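Long-range contacts in iron transport multicopper oxidase FET3 (Saccharomyces cerevisiae, PDB 1ZPU), which oxidises ferrous to ferric iron with molecular oxygen at its bound copper ions, supplying high-affinity iron uptake, and also oxidises cuprous copper: residues A[15-20]-A[167-172]; A[141-146]-A[196-201]; A[219-224]-A[303-308]. All coordinates share one frame; numbering follows the deposited sequence.

All three contacts reach one six-stranded sheet of the second plastocyanin-like domain. Interactions 1 and 2 adjoin at one side of it, on the neighbouring strands 169-172 and 133-142, and touch directly through D17 and H144. Interaction 3 uses strand 218-225 at the opposite border, its nearest atoms about 15 Å from those of interaction 2. Interaction 2 is wholly buried and rests on one carboxylate taking up loop N-H groups near the type 1 copper. Interaction 1, buried but covered in part by sugar, joins side chains of two domains by weak polar bonds. Interaction 3, partly buried near the surface, relies on backbone hydrogen bonds beside a glycosylated asparagine.

Interaction 1. Residues A[15-20]-A[167-172]; sequences NVDGLK and PQNLIV. With MAN (alpha-D-mannopyranose), chain H; NAG (2-acetamido-2-deoxy-beta-D-glucopyranose), chain B; NAG (2-acetamido-2-deoxy-beta-D-glucopyranose), chain C.
The amide of N169 stands between protein and sugar: its ND2 turns to the D17 carboxylate and also to a mannose of an N-linked glycan. The two bonds to D17 are weak, N169 ND2 lying 3.4 Å from D17 OD2 on a nearly straight line and reaching OD1 at a poorer angle. Carboxylate and amide planes stand 74° apart. Toward the glycan the same N169 ND2 donates to mannose O2 over 3.1 Å, while mannose O3 lies 2.9 Å from N169 OD1. L19 comes from the opposite direction, its CD2 3.9 Å from N169 ND2. Deeper in, V16 crosses I171 at about a right angle and brings CG1 to 3.9 Å from I171 CD1; V16 CG1 extends there anti to the backbone N (chi1 177°). N15 OD1 holds the turn as an Asx motif, accepting from G18 N at 2.7 Å, and G18 O accepts a hydrogen bond from O6 of a GlcNAc. Toward neighbouring strand 133-142, Q168 and N169 both pair with W142 in a classic beta bulge. D17 OD2 also bonds H144 NE2, so this junction of the first and second plastocyanin-like domains probably relies on a shared polar network of carboxylate, imidazole, amide and sugar hydroxyls.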
loop_
_atom_site.group_PDB
_atom_site.type_symbol
_atom_site.label_atom_id
_atom_site.label_comp_id
_atom_site.label_asym_id
_atom_site.label_seq_id
_atom_site.Cartn_x
_atom_site.Cartn_y
_atom_site.Cartn_z
ATOM N N ASN A 15 7.894 13.821 -19.447
ATOM C CA ASN A 15 6.985 14.845 -19.005
ATOM C C ASN A 15 5.633 14.197 -18.776
ATOM O O ASN A 15 4.778 14.216 -19.650
ATOM C CB ASN A 15 6.911 15.996 -20.006
ATOM C CG ASN A 15 6.128 17.177 -19.469
ATOM O OD1 ASN A 15 5.254 17.005 -18.616
ATOM N ND2 ASN A 15 6.436 18.382 -19.948
ATOM N N VAL A 16 5.465 13.603 -17.601
ATOM C CA VAL A 16 4.285 12.817 -17.271
ATOM C C VAL A 16 3.057 13.712 -17.151
ATOM O O VAL A 16 1.991 13.449 -17.697
ATOM C CB VAL A 16 4.502 12.125 -15.925
ATOM C CG1 VAL A 16 3.259 11.339 -15.510
ATOM C CG2 VAL A 16 5.741 11.251 -15.998
ATOM N N ASP A 17 3.261 14.768 -16.386
ATOM C CA ASP A 17 2.307 15.815 -16.082
ATOM C C ASP A 17 1.688 16.458 -17.307
ATOM O O ASP A 17 0.468 16.679 -17.373
ATOM C CB ASP A 17 3.081 16.917 -15.342
ATOM C CG ASP A 17 2.373 17.342 -14.152
ATOM O OD1 ASP A 17 1.325 16.697 -13.943
ATOM O OD2 ASP A 17 2.812 18.263 -13.432
ATOM N N GLY A 18 2.557 16.774 -18.263
ATOM C CA GLY A 18 2.234 17.717 -19.290
ATOM C C GLY A 18 2.943 19.035 -19.039
ATOM O O GLY A 18 2.996 19.888 -19.922
ATOM N N LEU A 19 3.500 19.217 -17.843
ATOM C CA LEU A 19 4.114 20.511 -17.512
ATOM C C LEU A 19 5.529 20.558 -16.902
ATOM O O LEU A 19 5.970 21.619 -16.450
ATOM C CB LEU A 19 3.160 21.399 -16.703
ATOM C CG LEU A 19 2.032 20.955 -15.790
ATOM C CD1 LEU A 19 1.499 22.222 -15.220
ATOM C CD2 LEU A 19 0.897 20.252 -16.531
ATOM N N LYS A 20 6.246 19.437 -16.916
ATOM C CA LYS A 20 7.611 19.412 -16.404
ATOM C C LYS A 20 8.349 18.188 -16.907
ATOM O O LYS A 20 8.009 17.065 -16.541
ATOM C CB LYS A 20 7.596 19.401 -14.874
ATOM C CG LYS A 20 8.589 20.349 -14.223
ATOM C CD LYS A 20 10.044 19.987 -14.530
ATOM C CE LYS A 20 11.029 20.993 -13.914
ATOM N NZ LYS A 20 10.957 20.976 -12.416
ATOM N N PRO A 167 1.881 17.858 -3.726
ATOM C CA PRO A 167 2.050 17.416 -5.118
ATOM C C PRO A 167 1.582 18.479 -6.106
ATOM O O PRO A 167 0.923 19.430 -5.704
ATOM C CB PRO A 167 1.157 16.182 -5.208
ATOM C CG PRO A 167 0.210 16.280 -4.110
ATOM C CD PRO A 167 0.764 17.176 -3.053
ATOM N N GLN A 168 1.916 18.329 -7.384
ATOM C CA GLN A 168 1.631 19.375 -8.346
ATOM C C GLN A 168 0.400 19.115 -9.178
ATOM O O GLN A 168 -0.201 20.057 -9.682
ATOM C CB GLN A 168 2.844 19.642 -9.227
ATOM C CG GLN A 168 3.862 20.605 -8.592
ATOM C CD GLN A 168 4.428 20.075 -7.277
ATOM O OE1 GLN A 168 5.320 19.231 -7.265
ATOM N NE2 GLN A 168 3.892 20.560 -6.168
ATOM N N ASN A 169 0.021 17.843 -9.311
ATOM C CA ASN A 169 -1.129 17.440 -10.109
ATOM C C ASN A 169 -1.584 16.026 -9.826
ATOM O O ASN A 169 -0.808 15.195 -9.357
ATOM C CB ASN A 169 -0.803 17.524 -11.606
ATOM C CG ASN A 169 -1.224 18.837 -12.221
ATOM O OD1 ASN A 169 -2.387 19.281 -12.086
ATOM N ND2 ASN A 169 -0.285 19.481 -12.900
ATOM N N LEU A 170 -2.848 15.755 -10.147
ATOM C CA LEU A 170 -3.350 14.387 -10.236
ATOM C C LEU A 170 -3.105 13.820 -11.634
ATOM O O LEU A 170 -3.265 14.521 -12.635
ATOM C CB LEU A 170 -4.855 14.340 -9.914
ATOM C CG LEU A 170 -5.242 14.651 -8.462
ATOM C CD1 LEU A 170 -6.728 14.496 -8.222
ATOM C CD2 LEU A 170 -4.464 13.755 -7.512
ATOM N N ILE A 171 -2.731 12.549 -11.701
ATOM C CA ILE A 171 -2.544 11.867 -12.971
ATOM C C ILE A 171 -3.328 10.547 -13.055
ATOM O O ILE A 171 -3.705 9.978 -12.028
ATOM C CB ILE A 171 -1.053 11.670 -13.267
ATOM C CG1 ILE A 171 -0.365 10.935 -12.107
ATOM C CG2 ILE A 171 -0.398 13.010 -13.510
ATOM C CD1 ILE A 171 0.968 10.401 -12.461
ATOM N N VAL A 172 -3.625 10.120 -14.283
ATOM C CA VAL A 172 -4.213 8.805 -14.586
ATOM C C VAL A 172 -3.380 8.145 -15.660
ATOM O O VAL A 172 -3.014 8.800 -16.645
ATOM C CB VAL A 172 -5.683 8.847 -15.151
ATOM C CG1 VAL A 172 -6.641 8.291 -14.173
ATOM C CG2 VAL A 172 -6.118 10.235 -15.622
HETATM C C1 MAN H . -0.451 24.447 -13.399
HETATM C C2 MAN H . -1.531 23.469 -12.954
HETATM C C3 MAN H . -1.391 23.120 -11.479
HETATM C C4 MAN H . 0.044 22.721 -11.171
HETATM C C5 MAN H . 1.002 23.812 -11.596
HETATM C C6 MAN H . 2.428 23.358 -11.350
HETATM O O2 MAN H . -1.396 22.282 -13.686
HETATM O O3 MAN H . -2.240 22.042 -11.153
HETATM O O4 MAN H . 0.191 22.484 -9.798
HETATM O O5 MAN H . 0.837 24.032 -12.980
HETATM O O6 MAN H . 3.283 24.335 -11.897
HETATM C C1 NAG B . -4.155 18.535 -19.967
HETATM C C2 NAG B . -2.689 18.590 -20.407
HETATM C C3 NAG B . -1.876 19.641 -19.652
HETATM C C4 NAG B . -2.563 20.998 -19.599
HETATM C C5 NAG B . -3.997 20.740 -19.130
HETATM C C6 NAG B . -4.857 21.989 -19.139
HETATM C C7 NAG B . -1.359 16.507 -20.797
HETATM C C8 NAG B . -1.617 16.386 -22.274
HETATM N N2 NAG B . -2.087 17.340 -20.058
HETATM O O3 NAG B . -0.600 19.814 -20.222
HETATM O O4 NAG B . -1.850 21.823 -18.695
HETATM O O5 NAG B . -4.604 19.862 -20.053
HETATM O O6 NAG B . -5.041 22.313 -20.500
HETATM O O7 NAG B . -0.514 15.807 -20.248
HETATM C C1 NAG C . -1.293 23.006 -19.303
HETATM C C2 NAG C . -1.313 24.165 -18.295
HETATM C C3 NAG C . -0.479 25.362 -18.739
HETATM C C4 NAG C . 0.892 24.966 -19.267
HETATM C C5 NAG C . 0.665 23.875 -20.318
HETATM C C6 NAG C . 1.960 23.389 -20.953
HETATM C C7 NAG C . -3.361 24.404 -16.981
HETATM C C8 NAG C . -4.646 25.174 -16.863
HETATM N N2 NAG C . -2.659 24.654 -18.082
HETATM O O3 NAG C . -0.348 26.255 -17.655
HETATM O O4 NAG C . 1.479 26.115 -19.840
HETATM O O5 NAG C . 0.024 22.755 -19.732
HETATM O O6 NAG C . 2.632 22.539 -20.054
HETATM O O7 NAG C . -3.022 23.589 -16.113
#

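Interaction 2. Residues A[141-146]-A[196-201]; sequences EWYHDL and GGFVSQ
E141 points its carboxylate into the loop 196-201, where three successive backbone N-H groups close on its two oxygens. E141 OE1 takes two of them: V199 N comes nearly along the C-O axis at 2.7 Å with a straight bond (168°), whereas F198 N, 2.9 Å away, meets OE1 from above the carboxylate plane, 40° out of it. E141 OE2 receives G197 N on its syn side at 2.8 Å, almost in line. The side chain gets there by folding: CG sits between the backbone N and the carbonyl carbon (chi1 76°) and the chain bends again at chi2, turning the carboxylate to the loop. Three donors fix its rotation, and in this buried setting they probably stabilise its negative charge. G196 brings its CA alongside E141 OE2 at 3.4 Å.

Y143 and F198 cross at about a right angle, bringing Y143 OH to 3.3 Å from F198 CD2. That hydroxyl has its polar partners elsewhere, in P165 O and W467 NE1. One face of the F198 ring carries V199 CG2, offset toward the rim. W467 meets both Y143 and F198 edge-to-face, so the three aromatics form one cluster, and F198 lies about 5 Å, side chain to side chain, from the type 1 copper ligand H468.

The loop thus joins strands 187-194 and 201-205 while bound to the end of strand 133-142. Helix 466-470, which carries W467 and H468, borders its F198 side; strand 169-172 covers E141 and Q201 through L170, and helix 147-154 packs L150 on Y143.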
loop_
_atom_site.group_PDB
_atom_site.type_symbol
_atom_site.label_atom_id
_atom_site.label_comp_id
_atom_site.label_asym_id
_atom_site.label_seq_id
_atom_site.Cartn_x
_atom_site.Cartn_y
_atom_site.Cartn_z
ATOM N N GLU A 141 -1.041 10.871 -7.648
ATOM C CA GLU A 141 -0.628 12.283 -7.695
ATOM C C GLU A 141 0.762 12.347 -8.320
ATOM O O GLU A 141 1.440 11.322 -8.417
ATOM C CB GLU A 141 -0.641 12.947 -6.315
ATOM C CG GLU A 141 0.542 12.576 -5.401
ATOM C CD GLU A 141 0.438 11.168 -4.833
ATOM O OE1 GLU A 141 -0.339 10.980 -3.855
ATOM O OE2 GLU A 141 1.130 10.258 -5.380
ATOM N N TRP A 142 1.180 13.539 -8.737
ATOM C CA TRP A 142 2.484 13.705 -9.362
ATOM C C TRP A 142 3.263 14.916 -8.788
ATOM O O TRP A 142 2.702 16.010 -8.605
ATOM C CB TRP A 142 2.302 13.809 -10.877
ATOM C CG TRP A 142 3.572 13.771 -11.619
ATOM C CD1 TRP A 142 4.126 14.773 -12.355
ATOM C CD2 TRP A 142 4.469 12.674 -11.698
ATOM N NE1 TRP A 142 5.321 14.371 -12.896
ATOM C CE2 TRP A 142 5.562 13.084 -12.500
ATOM C CE3 TRP A 142 4.472 11.385 -11.157
ATOM C CZ2 TRP A 142 6.631 12.254 -12.781
ATOM C CZ3 TRP A 142 5.555 10.554 -11.444
ATOM C CH2 TRP A 142 6.612 10.999 -12.249
ATOM N N TYR A 143 4.543 14.698 -8.492
ATOM C CA TYR A 143 5.447 15.745 -8.000
ATOM C C TYR A 143 6.384 16.157 -9.104
ATOM O O TYR A 143 6.686 15.367 -9.991
ATOM C CB TYR A 143 6.270 15.255 -6.799
ATOM C CG TYR A 143 5.484 15.127 -5.508
ATOM C CD1 TYR A 143 4.713 14.005 -5.253
ATOM C CD2 TYR A 143 5.508 16.130 -4.550
ATOM C CE1 TYR A 143 3.986 13.875 -4.083
ATOM C CE2 TYR A 143 4.781 16.013 -3.364
ATOM C CZ TYR A 143 4.022 14.876 -3.146
ATOM O OH TYR A 143 3.300 14.724 -1.986
ATOM N N HIS A 144 6.845 17.400 -9.045
ATOM C CA HIS A 144 7.802 17.931 -10.011
ATOM C C HIS A 144 9.235 17.764 -9.565
ATOM O O HIS A 144 10.156 17.936 -10.347
ATOM C CB HIS A 144 7.518 19.401 -10.227
ATOM C CG HIS A 144 6.373 19.642 -11.148
ATOM N ND1 HIS A 144 6.176 20.845 -11.795
ATOM C CD2 HIS A 144 5.391 18.814 -11.571
ATOM C CE1 HIS A 144 5.103 20.751 -12.560
ATOM N NE2 HIS A 144 4.610 19.532 -12.438
ATOM N N ASP A 145 9.423 17.460 -8.291
ATOM C CA ASP A 145 10.731 17.174 -7.766
ATOM C C ASP A 145 10.786 15.717 -7.348
ATOM O O ASP A 145 9.784 15.150 -6.922
ATOM C CB ASP A 145 11.029 18.083 -6.574
ATOM C CG ASP A 145 11.066 19.567 -6.957
ATOM O OD1 ASP A 145 12.173 20.107 -7.257
ATOM O OD2 ASP A 145 9.980 20.192 -6.957
ATOM N N LEU A 146 11.963 15.116 -7.471
ATOM C CA LEU A 146 12.196 13.746 -7.036
ATOM C C LEU A 146 12.073 13.634 -5.528
ATOM O O LEU A 146 12.312 14.592 -4.796
ATOM C CB LEU A 146 13.588 13.288 -7.444
ATOM C CG LEU A 146 13.954 13.231 -8.922
ATOM C CD1 LEU A 146 14.397 14.608 -9.436
ATOM C CD2 LEU A 146 15.083 12.255 -9.041
ATOM N N GLY A 196 -0.836 5.937 -5.938
ATOM C CA GLY A 196 -0.196 7.157 -5.474
ATOM C C GLY A 196 0.623 6.909 -4.221
ATOM O O GLY A 196 0.581 5.822 -3.627
ATOM N N GLY A 197 1.386 7.923 -3.824
ATOM C CA GLY A 197 2.252 7.809 -2.664
ATOM C C GLY A 197 1.705 8.560 -1.463
ATOM O O GLY A 197 2.185 8.401 -0.341
ATOM N N PHE A 198 0.696 9.379 -1.681
ATOM C CA PHE A 198 0.251 10.275 -0.630
ATOM C C PHE A 198 -1.268 10.373 -0.583
ATOM O O PHE A 198 -1.908 9.825 0.289
ATOM C CB PHE A 198 0.910 11.661 -0.829
ATOM C CG PHE A 198 0.500 12.714 0.168
ATOM C CD1 PHE A 198 -0.021 12.385 1.415
ATOM C CD2 PHE A 198 0.698 14.058 -0.131
ATOM C CE1 PHE A 198 -0.366 13.387 2.341
ATOM C CE2 PHE A 198 0.343 15.069 0.794
ATOM C CZ PHE A 198 -0.185 14.724 2.019
ATOM N N VAL A 199 -1.828 11.045 -1.568
ATOM C CA VAL A 199 -3.147 11.637 -1.461
ATOM C C VAL A 199 -4.331 10.700 -1.824
ATOM O O VAL A 199 -4.326 10.034 -2.853
ATOM C CB VAL A 199 -3.089 12.924 -2.307
ATOM C CG1 VAL A 199 -4.318 13.122 -3.171
ATOM C CG2 VAL A 199 -2.791 14.106 -1.432
ATOM N N SER A 200 -5.343 10.630 -0.976
ATOM C CA SER A 200 -6.596 9.934 -1.347
ATOM C C SER A 200 -7.315 10.657 -2.489
ATOM O O SER A 200 -7.201 11.873 -2.640
ATOM C CB SER A 200 -7.570 9.911 -0.172
ATOM O OG SER A 200 -7.070 9.247 0.971
ATOM N N GLN A 201 -8.089 9.936 -3.282
ATOM C CA GLN A 201 -8.805 10.594 -4.365
ATOM C C GLN A 201 -10.263 10.224 -4.386
ATOM O O GLN A 201 -10.629 9.083 -4.079
ATOM C CB GLN A 201 -8.202 10.226 -5.704
ATOM C CG GLN A 201 -6.759 10.669 -5.887
ATOM C CD GLN A 201 -6.325 10.549 -7.324
ATOM O OE1 GLN A 201 -7.150 10.658 -8.239
ATOM N NE2 GLN A 201 -5.047 10.312 -7.540
#

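Interaction 3. Residues A[219-224]-A[303-308]; sequences TTEKNV and QPYEKE. With NAG (2-acetamido-2-deoxy-beta-D-glucopyranose), chain I.
Backbone hydrogen bonds dominate where E221 and T219 meet the loop 303-308: E221 N donates to Q303 O and Y305 N to T219 O, each over 2.7 Å. They flank T220 and P304, a single antiparallel bridge with the two CA atoms 4.3 Å apart. This pair is the non-hydrogen-bonded one, so the missing N-H of proline costs no bond, and P304 CA offers a CA-H...O contact to T219 O at 3.4 Å. T220 OG1 adds at most a weak bond to Q303 O at 3.0 Å. Apolar contacts are few. T219 CG2, set anti to the backbone N, runs alongside Y305 and touches its CB at 3.8 Å, and E221 CG lies 3.8 Å from Q303 CB. Carbohydrate supplies the third kind: N223 ND2 is covalently bonded to GlcNAc C1, and the acetyl methyl C8 rests 3.9 Å from Q303 CG. An alanine in place of Q303 lacks the CG against which the methyl packs, which would probably leave the acetyl group freer to turn. Since the main bonds come from the main chain, the attachment of this loop to border strand 218-225 probably depends little on side-chain polarity, while the GlcNAc lies against Q303.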
loop_
_atom_site.group_PDB
_atom_site.type_symbol
_atom_site.label_atom_id
_atom_site.label_comp_id
_atom_site.label_asym_id
_atom_site.label_seq_id
_atom_site.Cartn_x
_atom_site.Cartn_y
_atom_site.Cartn_z
ATOM N N THR A 219 -13.543 -10.395 -3.937
ATOM C CA THR A 219 -14.808 -10.228 -4.677
ATOM C C THR A 219 -15.962 -9.883 -3.736
ATOM O O THR A 219 -16.132 -10.487 -2.669
ATOM C CB THR A 219 -15.230 -11.484 -5.503
ATOM O OG1 THR A 219 -14.168 -11.901 -6.360
ATOM C CG2 THR A 219 -16.455 -11.185 -6.362
ATOM N N THR A 220 -16.770 -8.924 -4.158
ATOM C CA THR A 220 -17.845 -8.421 -3.329
ATOM C C THR A 220 -19.226 -8.644 -3.978
ATOM O O THR A 220 -19.313 -8.939 -5.172
ATOM C CB THR A 220 -17.567 -6.926 -2.932
ATOM O OG1 THR A 220 -18.482 -6.517 -1.908
ATOM C CG2 THR A 220 -17.711 -5.992 -4.103
ATOM N N GLU A 221 -20.289 -8.544 -3.183
ATOM C CA GLU A 221 -21.653 -8.454 -3.721
ATOM C C GLU A 221 -21.793 -7.089 -4.365
ATOM O O GLU A 221 -21.260 -6.094 -3.850
ATOM C CB GLU A 221 -22.712 -8.565 -2.620
ATOM C CG GLU A 221 -22.640 -9.823 -1.745
ATOM C CD GLU A 221 -23.295 -11.060 -2.368
ATOM O OE1 GLU A 221 -23.730 -11.011 -3.548
ATOM O OE2 GLU A 221 -23.365 -12.092 -1.660
ATOM N N LYS A 222 -22.517 -7.039 -5.478
ATOM C CA LYS A 222 -22.741 -5.797 -6.225
ATOM C C LYS A 222 -23.194 -4.650 -5.311
ATOM O O LYS A 222 -24.223 -4.771 -4.644
ATOM C CB LYS A 222 -23.824 -6.034 -7.288
ATOM C CG LYS A 222 -23.547 -7.171 -8.242
ATOM C CD LYS A 222 -24.322 -6.965 -9.516
ATOM C CE LYS A 222 -23.828 -7.896 -10.603
ATOM N NZ LYS A 222 -24.097 -7.356 -11.962
ATOM N N ASN A 223 -22.434 -3.557 -5.265
ATOM C CA ASN A 223 -22.903 -2.326 -4.609
ATOM C C ASN A 223 -22.791 -1.136 -5.556
ATOM O O ASN A 223 -21.690 -0.778 -5.979
ATOM C CB ASN A 223 -22.147 -2.038 -3.297
ATOM C CG ASN A 223 -22.932 -1.107 -2.321
ATOM O OD1 ASN A 223 -23.418 -0.029 -2.695
ATOM N ND2 ASN A 223 -23.000 -1.528 -1.045
ATOM N N VAL A 224 -23.930 -0.528 -5.877
ATOM C CA VAL A 224 -23.996 0.599 -6.802
ATOM C C VAL A 224 -23.702 1.934 -6.102
ATOM O O VAL A 224 -24.240 2.213 -5.042
ATOM C CB VAL A 224 -25.379 0.644 -7.507
ATOM C CG1 VAL A 224 -25.467 1.823 -8.441
ATOM C CG2 VAL A 224 -25.623 -0.637 -8.274
ATOM N N GLN A 303 -19.820 -6.332 1.079
ATOM C CA GLN A 303 -20.085 -7.711 1.494
ATOM C C GLN A 303 -19.349 -8.698 0.606
ATOM O O GLN A 303 -19.723 -8.882 -0.557
ATOM C CB GLN A 303 -21.576 -8.002 1.469
ATOM C CG GLN A 303 -22.376 -7.103 2.376
ATOM C CD GLN A 303 -23.858 -7.174 2.117
ATOM O OE1 GLN A 303 -24.544 -6.159 2.137
ATOM N NE2 GLN A 303 -24.361 -8.372 1.863
ATOM N N PRO A 304 -18.278 -9.314 1.139
ATOM C CA PRO A 304 -17.527 -10.359 0.446
ATOM C C PRO A 304 -18.421 -11.407 -0.198
ATOM O O PRO A 304 -19.401 -11.839 0.410
ATOM C CB PRO A 304 -16.731 -11.001 1.576
ATOM C CG PRO A 304 -16.471 -9.875 2.497
ATOM C CD PRO A 304 -17.683 -9.000 2.450
ATOM N N TYR A 305 -18.088 -11.808 -1.420
ATOM C CA TYR A 305 -18.827 -12.863 -2.117
ATOM C C TYR A 305 -18.671 -14.193 -1.387
ATOM O O TYR A 305 -19.636 -14.927 -1.224
ATOM C CB TYR A 305 -18.360 -12.987 -3.569
ATOM C CG TYR A 305 -19.217 -13.897 -4.423
ATOM C CD1 TYR A 305 -20.484 -13.493 -4.857
ATOM C CD2 TYR A 305 -18.758 -15.157 -4.808
ATOM C CE1 TYR A 305 -21.272 -14.321 -5.646
ATOM C CE2 TYR A 305 -19.538 -15.992 -5.591
ATOM C CZ TYR A 305 -20.795 -15.572 -6.007
ATOM O OH TYR A 305 -21.576 -16.409 -6.783
ATOM N N GLU A 306 -17.451 -14.502 -0.958
ATOM C CA GLU A 306 -17.228 -15.622 -0.043
ATOM C C GLU A 306 -17.337 -15.126 1.395
ATOM O O GLU A 306 -16.411 -14.509 1.933
ATOM C CB GLU A 306 -15.887 -16.313 -0.291
ATOM C CG GLU A 306 -15.921 -17.324 -1.430
ATOM C CD GLU A 306 -14.533 -17.606 -2.001
ATOM O OE1 GLU A 306 -13.647 -16.719 -1.917
ATOM O OE2 GLU A 306 -14.337 -18.721 -2.542
ATOM N N LYS A 307 -18.497 -15.376 1.993
ATOM C CA LYS A 307 -18.773 -14.967 3.363
ATOM C C LYS A 307 -17.878 -15.696 4.346
ATOM O O LYS A 307 -17.711 -16.914 4.275
ATOM C CB LYS A 307 -20.229 -15.259 3.748
ATOM C CG LYS A 307 -21.260 -14.348 3.108
ATOM C CD LYS A 307 -22.682 -14.751 3.551
ATOM C CE LYS A 307 -23.613 -14.633 2.333
ATOM N NZ LYS A 307 -24.928 -14.028 2.706
ATOM N N GLU A 308 -17.311 -14.941 5.271
ATOM C CA GLU A 308 -16.623 -15.524 6.402
ATOM C C GLU A 308 -17.135 -14.835 7.665
ATOM O O GLU A 308 -17.096 -13.614 7.769
ATOM C CB GLU A 308 -15.102 -15.371 6.241
ATOM C CG GLU A 308 -14.468 -16.388 5.258
ATOM C CD GLU A 308 -13.027 -16.034 4.814
ATOM O OE1 GLU A 308 -12.424 -15.066 5.352
ATOM O OE2 GLU A 308 -12.496 -16.734 3.912
HETATM C C1 NAG I . -24.045 -0.964 -0.211
HETATM C C2 NAG I . -24.247 -2.166 0.703
HETATM C C3 NAG I . -25.157 -1.839 1.906
HETATM C C4 NAG I . -25.098 -0.413 2.478
HETATM C C5 NAG I . -24.498 0.612 1.499
HETATM C C6 NAG I . -23.790 1.751 2.224
HETATM C C7 NAG I . -24.119 -4.356 -0.523
HETATM C C8 NAG I . -22.612 -4.430 -0.416
HETATM N N2 NAG I . -24.784 -3.274 -0.078
HETATM O O3 NAG I . -24.868 -2.715 2.974
HETATM O O4 NAG I . -26.441 -0.095 2.842
HETATM O O5 NAG I . -23.532 0.033 0.643
HETATM O O6 NAG I . -22.797 2.320 1.394
HETATM O O7 NAG I . -24.725 -5.303 -1.022
#